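Local coordinates for protein cryptochrome DASH, chloroplastic/mitochondrial (PDB 2J4D) that repairs cyclobutane pyrimidine dimers in single-stranded DNA as a folate- and FAD-binding photolyase, binds DNA without sequence specificity, and may act as a blue-light photoreceptor, at residues L117-S120 with E125-P128; Q158-K161 with S166-L169; V464-W467 with L471-L474; R367-G372 with N379-S384. All blocks are in the same frame, centred on the assembly; numbering follows the deposited sequence.

Interaction 1: L117-S120 with E125-P128; sequences LIRS and EILP
Ile126 meets Arg119 and Ser120 where an outermost strand of a parallel, Rossmann-like sheet gives way to the helix that follows it. Strand 117-120 is an end strand of the five-stranded sheet in the photolyase alpha/beta domain, paired with strand 67-74, and helix 123-134 follows after a very short turn. The two backbones keep a strand-to-helix spacing, with 7.7 Å between Arg119 CA and Ile126 CA.

The apolar part of the contact rests on one methyl group. Ile126 CD1 lies 3.7 Å from Arg119 CB and also reaches the main chain, at 3.9 Å from Ser120 C. Its CG1 branch stands beside the backbone N with chi1 at -66°, and the nearly straight second torsion then carries CD1 out to the strand. Beyond this pair, Ile126 also packs on Cys73 of the neighbouring strand, so that a single isoleucine spans two strands at the edge of the sheet.

The polar part belongs to Arg119 and runs along the strand. Only the base of this side chain serves the helix; the chain bends at chi2 (-75°) and takes the guanidinium away from it, back over Leu117, whose CG lies 4.0 Å above one face of the group. NH2 is hydrogen-bonded to the carbonyl of Asp225, in a segment that flanks the sheet edge and also pairs with Ile118 through Trp226. The other terminal nitrogen, Arg119 NH1, donates to Ile118 O at 3.0 Å, meeting that oxygen from above its carbonyl plane.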
ATOM      1  N   LEU A 117      10.501  17.917   8.808  1.00 21.31           N
ATOM      2  CA  LEU A 117       9.638  18.970   9.303  1.00 19.64           C
ATOM      3  C   LEU A 117       8.213  18.441   9.162  1.00 21.85           C
ATOM      4  O   LEU A 117       7.786  18.070   8.065  1.00 22.34           O
ATOM      5  CB  LEU A 117       9.809  20.241   8.468  1.00 23.27           C
ATOM      6  CG  LEU A 117       8.856  21.384   8.840  1.00 29.67           C
ATOM      7  CD1 LEU A 117       9.208  21.903  10.222  1.00 33.40           C
ATOM      8  CD2 LEU A 117       8.961  22.501   7.817  1.00 31.54           C
ATOM      9  N   ILE A 118       7.479  18.389  10.265  1.00 20.94           N
ATOM     10  CA  ILE A 118       6.113  17.899  10.208  1.00 22.11           C
ATOM     11  C   ILE A 118       5.137  19.032  10.506  1.00 24.76           C
ATOM     12  O   ILE A 118       5.257  19.709  11.527  1.00 27.19           O
ATOM     13  CB  ILE A 118       5.890  16.750  11.220  1.00 22.20           C
ATOM     14  CG1 ILE A 118       6.832  15.581  10.895  1.00 24.80           C
ATOM     15  CG2 ILE A 118       4.438  16.281  11.168  1.00 24.51           C
ATOM     16  CD1 ILE A 118       6.646  14.374  11.799  1.00 25.77           C
ATOM     17  N   ARG A 119       4.183  19.241   9.605  1.00 22.63           N
ATOM     18  CA  ARG A 119       3.178  20.283   9.771  1.00 24.24           C
ATOM     19  C   ARG A 119       1.813  19.704   9.453  1.00 24.31           C
ATOM     20  O   ARG A 119       1.692  18.812   8.609  1.00 24.21           O
ATOM     21  CB  ARG A 119       3.450  21.450   8.820  1.00 26.46           C
ATOM     22  CG  ARG A 119       4.669  22.288   9.171  1.00 30.99           C
ATOM     23  CD  ARG A 119       4.389  23.188  10.362  1.00 32.98           C
ATOM     24  NE  ARG A 119       5.545  24.004  10.719  1.00 40.85           N
ATOM     25  CZ  ARG A 119       6.561  23.585  11.471  1.00 42.47           C
ATOM     26  NH1 ARG A 119       6.575  22.349  11.958  1.00 44.56           N
ATOM     27  NH2 ARG A 119       7.560  24.412  11.748  1.00 42.90           N
ATOM     28  N   SER A 120       0.788  20.195  10.135  1.00 25.45           N
ATOM     29  CA  SER A 120      -0.575  19.739   9.879  1.00 25.34           C
ATOM     30  C   SER A 120      -1.240  20.803   9.021  1.00 25.86           C
ATOM     31  O   SER A 120      -1.272  21.969   9.396  1.00 24.89           O
ATOM     32  CB  SER A 120      -1.354  19.566  11.187  1.00 28.43           C
ATOM     33  OG  SER A 120      -0.935  18.403  11.877  1.00 31.18           O
ATOM     34  N   GLU A 125      -0.830  25.054   0.949  1.00 22.97           N
ATOM     35  CA  GLU A 125      -0.748  26.233   1.805  1.00 25.33           C
ATOM     36  C   GLU A 125       0.587  26.231   2.543  1.00 23.89           C
ATOM     37  O   GLU A 125       1.261  27.261   2.641  1.00 26.58           O
ATOM     38  CB  GLU A 125      -1.931  26.264   2.785  1.00 27.51           C
ATOM     39  CG  GLU A 125      -3.243  26.655   2.096  1.00 35.17           C
ATOM     40  CD  GLU A 125      -4.483  26.495   2.970  1.00 40.26           C
ATOM     41  OE1 GLU A 125      -4.350  26.174   4.169  1.00 45.11           O
ATOM     42  OE2 GLU A 125      -5.600  26.694   2.446  1.00 43.29           O
ATOM     43  N   ILE A 126       0.995  25.064   3.022  1.00 22.29           N
ATOM     44  CA  ILE A 126       2.248  24.939   3.762  1.00 22.54           C
ATOM     45  C   ILE A 126       3.508  25.093   2.909  1.00 24.63           C
ATOM     46  O   ILE A 126       4.420  25.844   3.265  1.00 24.22           O
ATOM     47  CB  ILE A 126       2.324  23.575   4.476  1.00 21.66           C
ATOM     48  CG1 ILE A 126       1.257  23.504   5.570  1.00 22.82           C
ATOM     49  CG2 ILE A 126       3.719  23.358   5.052  1.00 22.87           C
ATOM     50  CD1 ILE A 126       1.026  22.110   6.099  1.00 26.48           C
ATOM     51  N   LEU A 127       3.560  24.380   1.787  1.00 22.06           N
ATOM     52  CA  LEU A 127       4.740  24.412   0.932  1.00 21.46           C
ATOM     53  C   LEU A 127       5.112  25.764   0.324  1.00 22.24           C
ATOM     54  O   LEU A 127       6.272  26.161   0.382  1.00 22.55           O
ATOM     55  CB  LEU A 127       4.621  23.342  -0.162  1.00 23.43           C
ATOM     56  CG  LEU A 127       4.460  21.915   0.386  1.00 21.23           C
ATOM     57  CD1 LEU A 127       4.227  20.946  -0.767  1.00 17.60           C
ATOM     58  CD2 LEU A 127       5.705  21.514   1.173  1.00 23.05           C
ATOM     59  N   PRO A 128       4.148  26.492  -0.264  1.00 23.07           N
ATOM     60  CA  PRO A 128       4.532  27.789  -0.837  1.00 23.81           C
ATOM     61  C   PRO A 128       5.108  28.712   0.234  1.00 26.47           C
ATOM     62  O   PRO A 128       6.028  29.482  -0.028  1.00 25.32           O
ATOM     63  CB  PRO A 128       3.219  28.322  -1.414  1.00 22.71           C
ATOM     64  CG  PRO A 128       2.483  27.067  -1.787  1.00 23.28           C
ATOM     65  CD  PRO A 128       2.740  26.184  -0.568  1.00 22.87           C
TER

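Interaction 2: Q158-K161 with S166-L169; sequences QGLK and STKL
Leu160 fits its two methyl groups against the entry to strand 168-172, one on Thr167 just before it and the other on Leu169. Its CD2 touches Thr167 CG2 at 3.5 Å, the closest approach between the two segments. CD1 lies 3.9 Å from Leu169 CB, the two leucine side chains crossing at about a right angle. Nearer the helix, Leu160 CB rests 3.6 Å from Thr167 O, so the leucine follows the main chain as well as the side chains.

The rotamer of Thr167 sorts its two branches. CG2 stands anti to the backbone N and faces the leucine, whereas OG1, beside that N (chi1 -63°), is hydrogen-bonded to the carbonyl of Ala136, in the link between helix 123-134 and strand 138-142. This bond is consistent with the rotation that offers its methyl to the helix.

Further out, Leu160 and Leu169 both pack on Val139 of the adjacent strand, and Ala131 of helix 123-134 touches Leu160 and Thr167. The contact thus closes the beta-alpha-beta unit formed by strand 138-142, helix 147-161 and strand 168-172, at the point where the chain leaves the last turn of the helix and enters the outermost strand.

Between the two segments the adhesion is essentially apolar: shape and burial hold the helix end to the strand, while the buried threonine hydroxyl is satisfied by a carbonyl outside both.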
ATOM      1  N   GLN A 158       0.397  25.800  -8.377  1.00 20.17           N
ATOM      2  CA  GLN A 158      -0.169  27.140  -8.522  1.00 21.84           C
ATOM      3  C   GLN A 158       0.143  28.012  -7.303  1.00 22.67           C
ATOM      4  O   GLN A 158       0.266  29.239  -7.412  1.00 23.05           O
ATOM      5  CB  GLN A 158      -1.682  27.050  -8.761  1.00 19.64           C
ATOM      6  CG  GLN A 158      -2.014  26.362 -10.085  1.00 20.53           C
ATOM      7  CD  GLN A 158      -3.500  26.237 -10.370  1.00 23.35           C
ATOM      8  OE1 GLN A 158      -4.342  26.446  -9.492  1.00 24.17           O
ATOM      9  NE2 GLN A 158      -3.831  25.873 -11.607  1.00 20.17           N
ATOM     10  N   GLY A 159       0.278  27.376  -6.144  1.00 21.68           N
ATOM     11  CA  GLY A 159       0.592  28.111  -4.930  1.00 23.40           C
ATOM     12  C   GLY A 159       2.003  28.667  -5.008  1.00 25.77           C
ATOM     13  O   GLY A 159       2.264  29.803  -4.589  1.00 25.86           O
ATOM     14  N   LEU A 160       2.916  27.869  -5.553  1.00 23.41           N
ATOM     15  CA  LEU A 160       4.307  28.286  -5.704  1.00 27.18           C
ATOM     16  C   LEU A 160       4.449  29.423  -6.717  1.00 31.91           C
ATOM     17  O   LEU A 160       5.250  30.338  -6.515  1.00 31.25           O
ATOM     18  CB  LEU A 160       5.173  27.098  -6.139  1.00 24.50           C
ATOM     19  CG  LEU A 160       5.312  25.981  -5.101  1.00 23.27           C
ATOM     20  CD1 LEU A 160       5.953  24.757  -5.742  1.00 23.57           C
ATOM     21  CD2 LEU A 160       6.152  26.469  -3.930  1.00 24.67           C
ATOM     22  N   LYS A 161       3.686  29.358  -7.807  1.00 32.24           N
ATOM     23  CA  LYS A 161       3.740  30.403  -8.824  1.00 37.87           C
ATOM     24  C   LYS A 161       3.213  31.696  -8.252  1.00 39.90           C
ATOM     25  O   LYS A 161       3.722  32.770  -8.533  1.00 40.72           O
ATOM     26  CB  LYS A 161       2.878  30.050 -10.032  1.00 39.96           C
ATOM     27  CG  LYS A 161       3.595  29.260 -11.080  1.00 47.38           C
ATOM     28  CD  LYS A 161       2.606  28.666 -12.052  1.00 51.71           C
ATOM     29  CE  LYS A 161       3.272  27.599 -12.897  1.00 53.57           C
ATOM     30  NZ  LYS A 161       2.268  26.768 -13.606  1.00 58.69           N
ATOM     31  N   SER A 166      10.785  31.678  -9.710  1.00 54.48           N
ATOM     32  CA  SER A 166      11.741  31.446  -8.629  1.00 52.42           C
ATOM     33  C   SER A 166      11.502  30.075  -7.938  1.00 50.67           C
ATOM     34  O   SER A 166      12.486  29.418  -7.572  1.00 54.45           O
ATOM     35  CB  SER A 166      11.662  32.613  -7.622  1.00 53.28           C
ATOM     36  OG  SER A 166      12.007  32.251  -6.291  1.00 55.89           O
ATOM     37  N   THR A 167      10.249  29.602  -7.756  1.00 45.79           N
ATOM     38  CA  THR A 167      10.092  28.253  -7.154  1.00 43.77           C
ATOM     39  C   THR A 167       9.248  27.273  -8.000  1.00 41.34           C
ATOM     40  O   THR A 167       8.046  27.450  -8.198  1.00 41.30           O
ATOM     41  CB  THR A 167       9.515  28.263  -5.701  1.00 42.96           C
ATOM     42  OG1 THR A 167      10.417  28.941  -4.808  1.00 46.66           O
ATOM     43  CG2 THR A 167       9.432  26.844  -5.172  1.00 44.79           C
ATOM     44  N   LYS A 168       9.793  26.165  -8.521  1.00 45.21           N
ATOM     45  CA  LYS A 168       9.314  25.079  -9.294  1.00 42.62           C
ATOM     46  C   LYS A 168       9.063  23.774  -8.584  1.00 37.47           C
ATOM     47  O   LYS A 168       9.875  23.314  -7.786  1.00 35.36           O
ATOM     48  CB  LYS A 168      10.321  24.904 -10.430  1.00 45.48           C
ATOM     49  CG  LYS A 168      11.802  24.909  -9.992  1.00 54.32           C
ATOM     50  CD  LYS A 168      12.590  26.006 -10.723  1.00 59.14           C
ATOM     51  CE  LYS A 168      13.977  26.252 -10.109  1.00 61.01           C
ATOM     52  NZ  LYS A 168      15.069  25.386 -10.655  1.00 63.21           N
ATOM     53  N   LEU A 169       7.913  23.189  -8.895  1.00 33.45           N
ATOM     54  CA  LEU A 169       7.561  21.889  -8.357  1.00 29.20           C
ATOM     55  C   LEU A 169       8.097  20.856  -9.353  1.00 28.06           C
ATOM     56  O   LEU A 169       7.729  20.870 -10.526  1.00 28.10           O
ATOM     57  CB  LEU A 169       6.040  21.727  -8.228  1.00 25.74           C
ATOM     58  CG  LEU A 169       5.554  20.340  -7.776  1.00 28.52           C
ATOM     59  CD1 LEU A 169       6.078  20.036  -6.379  1.00 23.43           C
ATOM     60  CD2 LEU A 169       4.034  20.288  -7.779  1.00 26.94           C
TER

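Interaction 3: V464-W467 with L471-L474; sequences VAFW and LRRL
The carbonyl oxygen of Phe466 is gripped by two arginines, Arg472 from the loop just beyond and Arg244 from a distant part of the chain. Its bond from Arg472 NH2 measures 2.9 Å. The same guanidinium reaches one residue back as well, NE donating to Ala465 O at 2.9 Å with a fairly straight N-H...O angle of 163°. Arg472 therefore binds the C-terminal end of helix 462-467, in the FAD-binding domain of the photolyase fold, one side chain engaging two successive carbonyls of the last turn.

Both oxygens lie near the guanidinium plane, but the arginine meets them differently: NE stands well above the carbonyl plane of Ala465, whereas NH2 is tilted only 16° from that of Phe466. An extended chain from CG to NE brings the group there, its CG passing 4.0 Å from Ala465 CB. The positive charge at the C-terminal end of a helix would be expected to interact favourably with the helix dipole, and sharing one oxygen may ease the close approach of Arg472 and Arg244. Arg244 also makes a cation-pi contact with the Phe466 ring.

Behind this polar clasp lies a small apolar patch that faces Pro374 and His480 through Val464. There Leu471, with CG beside its backbone N, points back to the helix and sets its CD1 against Val464 CG2 at 4.0 Å.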
ATOM      1  N   VAL A 464     -11.458 -19.994   9.605  1.00 24.34           N
ATOM      2  CA  VAL A 464     -12.678 -19.446  10.183  1.00 25.75           C
ATOM      3  C   VAL A 464     -12.747 -19.684  11.693  1.00 27.36           C
ATOM      4  O   VAL A 464     -13.298 -18.864  12.429  1.00 27.20           O
ATOM      5  CB  VAL A 464     -13.940 -20.010   9.500  1.00 25.12           C
ATOM      6  CG1 VAL A 464     -13.901 -19.677   8.021  1.00 23.42           C
ATOM      7  CG2 VAL A 464     -14.045 -21.513   9.709  1.00 25.71           C
ATOM      8  N   ALA A 465     -12.162 -20.787  12.152  1.00 28.07           N
ATOM      9  CA  ALA A 465     -12.163 -21.126  13.578  1.00 29.79           C
ATOM     10  C   ALA A 465     -11.290 -20.173  14.389  1.00 29.87           C
ATOM     11  O   ALA A 465     -11.601 -19.849  15.539  1.00 28.61           O
ATOM     12  CB  ALA A 465     -11.678 -22.568  13.777  1.00 31.56           C
ATOM     13  N   PHE A 466     -10.186 -19.736  13.796  1.00 29.14           N
ATOM     14  CA  PHE A 466      -9.295 -18.817  14.482  1.00 27.84           C
ATOM     15  C   PHE A 466     -10.001 -17.484  14.717  1.00 29.75           C
ATOM     16  O   PHE A 466      -9.909 -16.905  15.802  1.00 28.53           O
ATOM     17  CB  PHE A 466      -8.014 -18.592  13.660  1.00 28.00           C
ATOM     18  CG  PHE A 466      -7.116 -17.528  14.223  1.00 27.25           C
ATOM     19  CD1 PHE A 466      -7.228 -16.206  13.799  1.00 28.46           C
ATOM     20  CD2 PHE A 466      -6.190 -17.837  15.217  1.00 31.61           C
ATOM     21  CE1 PHE A 466      -6.437 -15.203  14.360  1.00 30.84           C
ATOM     22  CE2 PHE A 466      -5.390 -16.843  15.789  1.00 35.22           C
ATOM     23  CZ  PHE A 466      -5.514 -15.520  15.360  1.00 34.31           C
ATOM     24  N   TRP A 467     -10.716 -17.005  13.703  1.00 27.93           N
ATOM     25  CA  TRP A 467     -11.407 -15.721  13.797  1.00 27.29           C
ATOM     26  C   TRP A 467     -12.782 -15.767  14.443  1.00 28.72           C
ATOM     27  O   TRP A 467     -13.224 -14.781  15.040  1.00 27.28           O
ATOM     28  CB  TRP A 467     -11.513 -15.079  12.409  1.00 22.28           C
ATOM     29  CG  TRP A 467     -10.203 -14.508  11.958  1.00 25.05           C
ATOM     30  CD1 TRP A 467      -9.371 -15.009  10.998  1.00 24.54           C
ATOM     31  CD2 TRP A 467      -9.524 -13.391  12.539  1.00 25.91           C
ATOM     32  NE1 TRP A 467      -8.205 -14.276  10.952  1.00 24.85           N
ATOM     33  CE2 TRP A 467      -8.274 -13.278  11.889  1.00 25.55           C
ATOM     34  CE3 TRP A 467      -9.848 -12.477  13.551  1.00 28.79           C
ATOM     35  CZ2 TRP A 467      -7.343 -12.284  12.218  1.00 27.00           C
ATOM     36  CZ3 TRP A 467      -8.921 -11.484  13.882  1.00 30.66           C
ATOM     37  CH2 TRP A 467      -7.683 -11.401  13.213  1.00 28.18           C
ATOM     38  N   LEU A 471     -16.570 -21.539  16.683  1.00 39.94           N
ATOM     39  CA  LEU A 471     -16.570 -22.668  15.748  1.00 40.10           C
ATOM     40  C   LEU A 471     -15.429 -23.638  16.046  1.00 39.84           C
ATOM     41  O   LEU A 471     -15.378 -24.736  15.490  1.00 39.88           O
ATOM     42  CB  LEU A 471     -16.421 -22.174  14.302  1.00 37.89           C
ATOM     43  CG  LEU A 471     -17.372 -21.106  13.766  1.00 37.93           C
ATOM     44  CD1 LEU A 471     -17.002 -20.795  12.318  1.00 34.94           C
ATOM     45  CD2 LEU A 471     -18.814 -21.590  13.860  1.00 40.28           C
ATOM     46  N   ARG A 472     -14.512 -23.226  16.917  1.00 41.22           N
ATOM     47  CA  ARG A 472     -13.349 -24.041  17.268  1.00 44.96           C
ATOM     48  C   ARG A 472     -13.644 -25.455  17.755  1.00 47.60           C
ATOM     49  O   ARG A 472     -12.885 -26.385  17.472  1.00 46.89           O
ATOM     50  CB  ARG A 472     -12.503 -23.323  18.320  1.00 46.88           C
ATOM     51  CG  ARG A 472     -11.666 -22.206  17.744  1.00 49.40           C
ATOM     52  CD  ARG A 472     -10.979 -21.375  18.808  1.00 50.02           C
ATOM     53  NE  ARG A 472     -10.391 -20.185  18.202  1.00 49.07           N
ATOM     54  CZ  ARG A 472      -9.548 -19.362  18.813  1.00 52.04           C
ATOM     55  NH1 ARG A 472      -9.176 -19.592  20.067  1.00 47.44           N
ATOM     56  NH2 ARG A 472      -9.073 -18.307  18.163  1.00 50.78           N
ATOM     57  N   ARG A 473     -14.741 -25.617  18.485  1.00 48.18           N
ATOM     58  CA  ARG A 473     -15.108 -26.918  19.028  1.00 50.00           C
ATOM     59  C   ARG A 473     -15.668 -27.867  17.980  1.00 51.11           C
ATOM     60  O   ARG A 473     -15.516 -29.085  18.089  1.00 52.06           O
ATOM     61  CB  ARG A 473     -16.138 -26.734  20.137  1.00 50.54           C
ATOM     62  CG  ARG A 473     -17.485 -26.258  19.646  1.00 48.87           C
ATOM     63  CD  ARG A 473     -18.294 -25.708  20.803  1.00 53.23           C
ATOM     64  NE  ARG A 473     -19.695 -25.500  20.458  1.00 52.71           N
ATOM     65  CZ  ARG A 473     -20.527 -26.477  20.111  1.00 55.09           C
ATOM     66  NH1 ARG A 473     -20.095 -27.732  20.056  1.00 54.55           N
ATOM     67  NH2 ARG A 473     -21.792 -26.201  19.827  1.00 54.17           N
ATOM     68  N   LEU A 474     -16.318 -27.307  16.969  1.00 51.01           N
ATOM     69  CA  LEU A 474     -16.920 -28.108  15.915  1.00 50.28           C
ATOM     70  C   LEU A 474     -15.903 -28.821  15.037  1.00 50.51           C
ATOM     71  O   LEU A 474     -14.772 -28.360  14.866  1.00 50.18           O
ATOM     72  CB  LEU A 474     -17.781 -27.226  15.020  1.00 49.04           C
ATOM     73  CG  LEU A 474     -18.750 -26.273  15.708  1.00 47.19           C
ATOM     74  CD1 LEU A 474     -19.407 -25.396  14.662  1.00 43.06           C
ATOM     75  CD2 LEU A 474     -19.784 -27.063  16.484  1.00 48.19           C
TER

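Interaction 4: R367-G372 with N379-S384; sequences RDAKTG and NMKELS
Ala369 presses its methyl group onto the helix at Met380 and Lys381, with CB 4.1 Å from Met380 CB and 4.0 Å from Lys381 N. It can do so because helix 360-367 ends in a Schellman motif: Ala369 is the C-prime residue with positive phi, and the turn it makes aims CB at helix 374-386.

The two partners on the helix have contrasting shapes. Met380 meets the alanine through CB alone; its chain then folds at chi2 (-50°) and chi3, and the side chain also packs on Trp415 and Val397. Lys381 sets out with CG anti to its backbone N, runs straight through chi2 and then bends at chi3 and chi4. That curl brings NZ back to 4.1 Å from Ala369 CB, so the lysine arches over the methyl.

Arg367 turns its side chain elsewhere. It grips Asp368 side-on, NE to OD1 at 2.9 Å and NH2 to OD2 at 3.0 Å, a salt bridge between neighbours in sequence. OD2 is approached on its syn lone pair, while NE comes from above the carboxylate plane. Solvent lies between the main chain of Arg367 and the helix: one water sits 2.8 Å from both Arg367 O and Met380 O, within hydrogen-bonding distance of each, and a second lies between Arg367 O and Ser384 OG.

This corner between helix 360-367 and helix 374-386 lies in the FAD-binding domain, with helix 409-419 against Arg367, Met380 and Leu383, helix 391-404 against Thr371, Asn379 and Met380, and helix 462-467 against Asn379 and Glu382.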
ATOM      1  N   ARG A 367     -19.997  -5.711   6.404  1.00 24.34           N
ATOM      2  CA  ARG A 367     -19.025  -4.907   7.129  1.00 26.58           C
ATOM      3  C   ARG A 367     -18.758  -5.442   8.536  1.00 26.95           C
ATOM      4  O   ARG A 367     -17.600  -5.571   8.962  1.00 23.35           O
ATOM      5  CB  ARG A 367     -19.541  -3.465   7.219  1.00 28.40           C
ATOM      6  CG  ARG A 367     -18.597  -2.495   7.893  1.00 31.96           C
ATOM      7  CD  ARG A 367     -19.317  -1.204   8.235  1.00 33.56           C
ATOM      8  NE  ARG A 367     -20.228  -1.396   9.362  1.00 36.69           N
ATOM      9  CZ  ARG A 367     -21.157  -0.520   9.732  1.00 38.91           C
ATOM     10  NH1 ARG A 367     -21.305   0.620   9.065  1.00 37.34           N
ATOM     11  NH2 ARG A 367     -21.949  -0.788  10.762  1.00 38.71           N
ATOM     12  N   ASP A 368     -19.834  -5.765   9.251  1.00 25.54           N
ATOM     13  CA  ASP A 368     -19.707  -6.241  10.621  1.00 28.56           C
ATOM     14  C   ASP A 368     -19.553  -7.740  10.811  1.00 28.45           C
ATOM     15  O   ASP A 368     -19.713  -8.249  11.924  1.00 26.54           O
ATOM     16  CB  ASP A 368     -20.880  -5.730  11.457  1.00 28.79           C
ATOM     17  CG  ASP A 368     -20.977  -4.221  11.441  1.00 31.81           C
ATOM     18  OD1 ASP A 368     -19.931  -3.560  11.231  1.00 32.48           O
ATOM     19  OD2 ASP A 368     -22.088  -3.693  11.640  1.00 33.85           O
ATOM     20  N   ALA A 369     -19.232  -8.444   9.733  1.00 25.19           N
ATOM     21  CA  ALA A 369     -19.031  -9.885   9.809  1.00 27.59           C
ATOM     22  C   ALA A 369     -20.216 -10.627  10.431  1.00 27.32           C
ATOM     23  O   ALA A 369     -20.034 -11.429  11.348  1.00 27.86           O
ATOM     24  CB  ALA A 369     -17.762 -10.183  10.596  1.00 26.84           C
ATOM     25  N   LYS A 370     -21.417 -10.358   9.929  1.00 26.18           N
ATOM     26  CA  LYS A 370     -22.632 -11.020  10.407  1.00 29.04           C
ATOM     27  C   LYS A 370     -23.466 -11.485   9.221  1.00 28.71           C
ATOM     28  O   LYS A 370     -24.697 -11.359   9.218  1.00 29.17           O
ATOM     29  CB  LYS A 370     -23.461 -10.065  11.268  1.00 30.58           C
ATOM     30  CG  LYS A 370     -22.784  -9.665  12.563  1.00 34.91           C
ATOM     31  CD  LYS A 370     -23.484  -8.471  13.176  1.00 42.93           C
ATOM     32  CE  LYS A 370     -22.697  -7.899  14.347  1.00 51.06           C
ATOM     33  NZ  LYS A 370     -23.175  -6.526  14.716  1.00 55.52           N
ATOM     34  N   THR A 371     -22.797 -12.013   8.203  1.00 24.83           N
ATOM     35  CA  THR A 371     -23.496 -12.497   7.021  1.00 25.48           C
ATOM     36  C   THR A 371     -24.032 -13.910   7.248  1.00 26.40           C
ATOM     37  O   THR A 371     -24.978 -14.339   6.585  1.00 28.62           O
ATOM     38  CB  THR A 371     -22.570 -12.532   5.795  1.00 24.28           C
ATOM     39  OG1 THR A 371     -21.557 -13.525   5.994  1.00 23.91           O
ATOM     40  CG2 THR A 371     -21.909 -11.157   5.589  1.00 23.14           C
ATOM     41  N   GLY A 372     -23.418 -14.629   8.183  1.00 29.56           N
ATOM     42  CA  GLY A 372     -23.851 -15.986   8.464  1.00 29.69           C
ATOM     43  C   GLY A 372     -22.992 -17.013   7.752  1.00 30.45           C
ATOM     44  O   GLY A 372     -23.174 -18.212   7.920  1.00 27.51           O
ATOM     45  N   ASN A 379     -13.094 -13.303   7.282  1.00 20.74           N
ATOM     46  CA  ASN A 379     -12.286 -12.359   6.520  1.00 21.35           C
ATOM     47  C   ASN A 379     -12.617 -10.913   6.872  1.00 20.41           C
ATOM     48  O   ASN A 379     -11.716 -10.098   7.070  1.00 23.29           O
ATOM     49  CB  ASN A 379     -12.464 -12.610   5.016  1.00 20.54           C
ATOM     50  CG  ASN A 379     -11.468 -13.626   4.473  1.00 23.07           C
ATOM     51  OD1 ASN A 379     -10.279 -13.334   4.336  1.00 22.30           O
ATOM     52  ND2 ASN A 379     -11.948 -14.835   4.175  1.00 17.65           N
ATOM     53  N   MET A 380     -13.904 -10.593   6.984  1.00 20.42           N
ATOM     54  CA  MET A 380     -14.290  -9.223   7.309  1.00 20.71           C
ATOM     55  C   MET A 380     -13.866  -8.858   8.728  1.00 22.52           C
ATOM     56  O   MET A 380     -13.551  -7.701   9.017  1.00 22.46           O
ATOM     57  CB  MET A 380     -15.800  -9.036   7.134  1.00 21.35           C
ATOM     58  CG  MET A 380     -16.287  -9.288   5.707  1.00 23.11           C
ATOM     59  SD  MET A 380     -15.332  -8.384   4.452  1.00 23.48           S
ATOM     60  CE  MET A 380     -15.757  -6.671   4.901  1.00 17.46           C
ATOM     61  N   LYS A 381     -13.850  -9.845   9.618  1.00 21.18           N
ATOM     62  CA  LYS A 381     -13.433  -9.580  10.988  1.00 23.06           C
ATOM     63  C   LYS A 381     -11.912  -9.383  10.990  1.00 21.37           C
ATOM     64  O   LYS A 381     -11.390  -8.528  11.705  1.00 23.10           O
ATOM     65  CB  LYS A 381     -13.825 -10.744  11.907  1.00 23.77           C
ATOM     66  CG  LYS A 381     -13.684 -10.428  13.396  1.00 31.09           C
ATOM     67  CD  LYS A 381     -14.218 -11.557  14.277  1.00 36.56           C
ATOM     68  CE  LYS A 381     -15.721 -11.796  14.066  1.00 44.08           C
ATOM     69  NZ  LYS A 381     -16.596 -10.652  14.480  1.00 47.47           N
ATOM     70  N   GLU A 382     -11.198 -10.169  10.187  1.00 22.12           N
ATOM     71  CA  GLU A 382      -9.743 -10.023  10.116  1.00 20.90           C
ATOM     72  C   GLU A 382      -9.421  -8.590   9.690  1.00 20.03           C
ATOM     73  O   GLU A 382      -8.560  -7.922  10.266  1.00 20.68           O
ATOM     74  CB  GLU A 382      -9.132 -11.000   9.098  1.00 20.31           C
ATOM     75  CG  GLU A 382      -7.601 -10.873   9.017  1.00 24.09           C
ATOM     76  CD  GLU A 382      -6.954 -11.799   8.002  1.00 26.46           C
ATOM     77  OE1 GLU A 382      -7.624 -12.728   7.512  1.00 26.47           O
ATOM     78  OE2 GLU A 382      -5.758 -11.597   7.702  1.00 30.94           O
ATOM     79  N   LEU A 383     -10.143  -8.124   8.680  1.00 19.61           N
ATOM     80  CA  LEU A 383      -9.955  -6.779   8.150  1.00 19.52           C
ATOM     81  C   LEU A 383     -10.181  -5.663   9.172  1.00 21.36           C
ATOM     82  O   LEU A 383      -9.325  -4.799   9.342  1.00 18.86           O
ATOM     83  CB  LEU A 383     -10.893  -6.565   6.967  1.00 18.80           C
ATOM     84  CG  LEU A 383     -10.893  -5.153   6.373  1.00 17.40           C
ATOM     85  CD1 LEU A 383      -9.502  -4.830   5.797  1.00 21.20           C
ATOM     86  CD2 LEU A 383     -11.954  -5.071   5.298  1.00 20.28           C
ATOM     87  N   SER A 384     -11.330  -5.666   9.847  1.00 19.01           N
ATOM     88  CA  SER A 384     -11.602  -4.604  10.815  1.00 23.09           C
ATOM     89  C   SER A 384     -10.724  -4.683  12.070  1.00 19.85           C
ATOM     90  O   SER A 384     -10.519  -3.688  12.751  1.00 22.98           O
ATOM     91  CB  SER A 384     -13.089  -4.598  11.202  1.00 23.52           C
ATOM     92  OG  SER A 384     -13.470  -5.843  11.740  1.00 24.15           O
TER
HETATM   93  O   HOH W   1     -14.869  -5.349   8.209  1.00 22.66           O
HETATM   94  O   HOH W   2     -16.089  -6.655  11.153  1.00 33.71           O

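The four contacts form two touching pairs in different parts of the chain. Interactions 1 and 2 both reach the five-stranded sheet, at its two outermost strands, and join directly where Pro128 CA lies 3.7 Å from Leu160 CD2; their centres are 14 Å apart. Interactions 3 and 4, also 14 Å apart between centres, meet in the FAD-binding domain, where Trp467 CZ2 packs 3.5 Å from Glu382 CG. Between the pairs the separation is large, about 49 Å between the centres of interactions 1 and 3. In interaction 4 the Met380 side chain lies about 10 Å from the bound FAD.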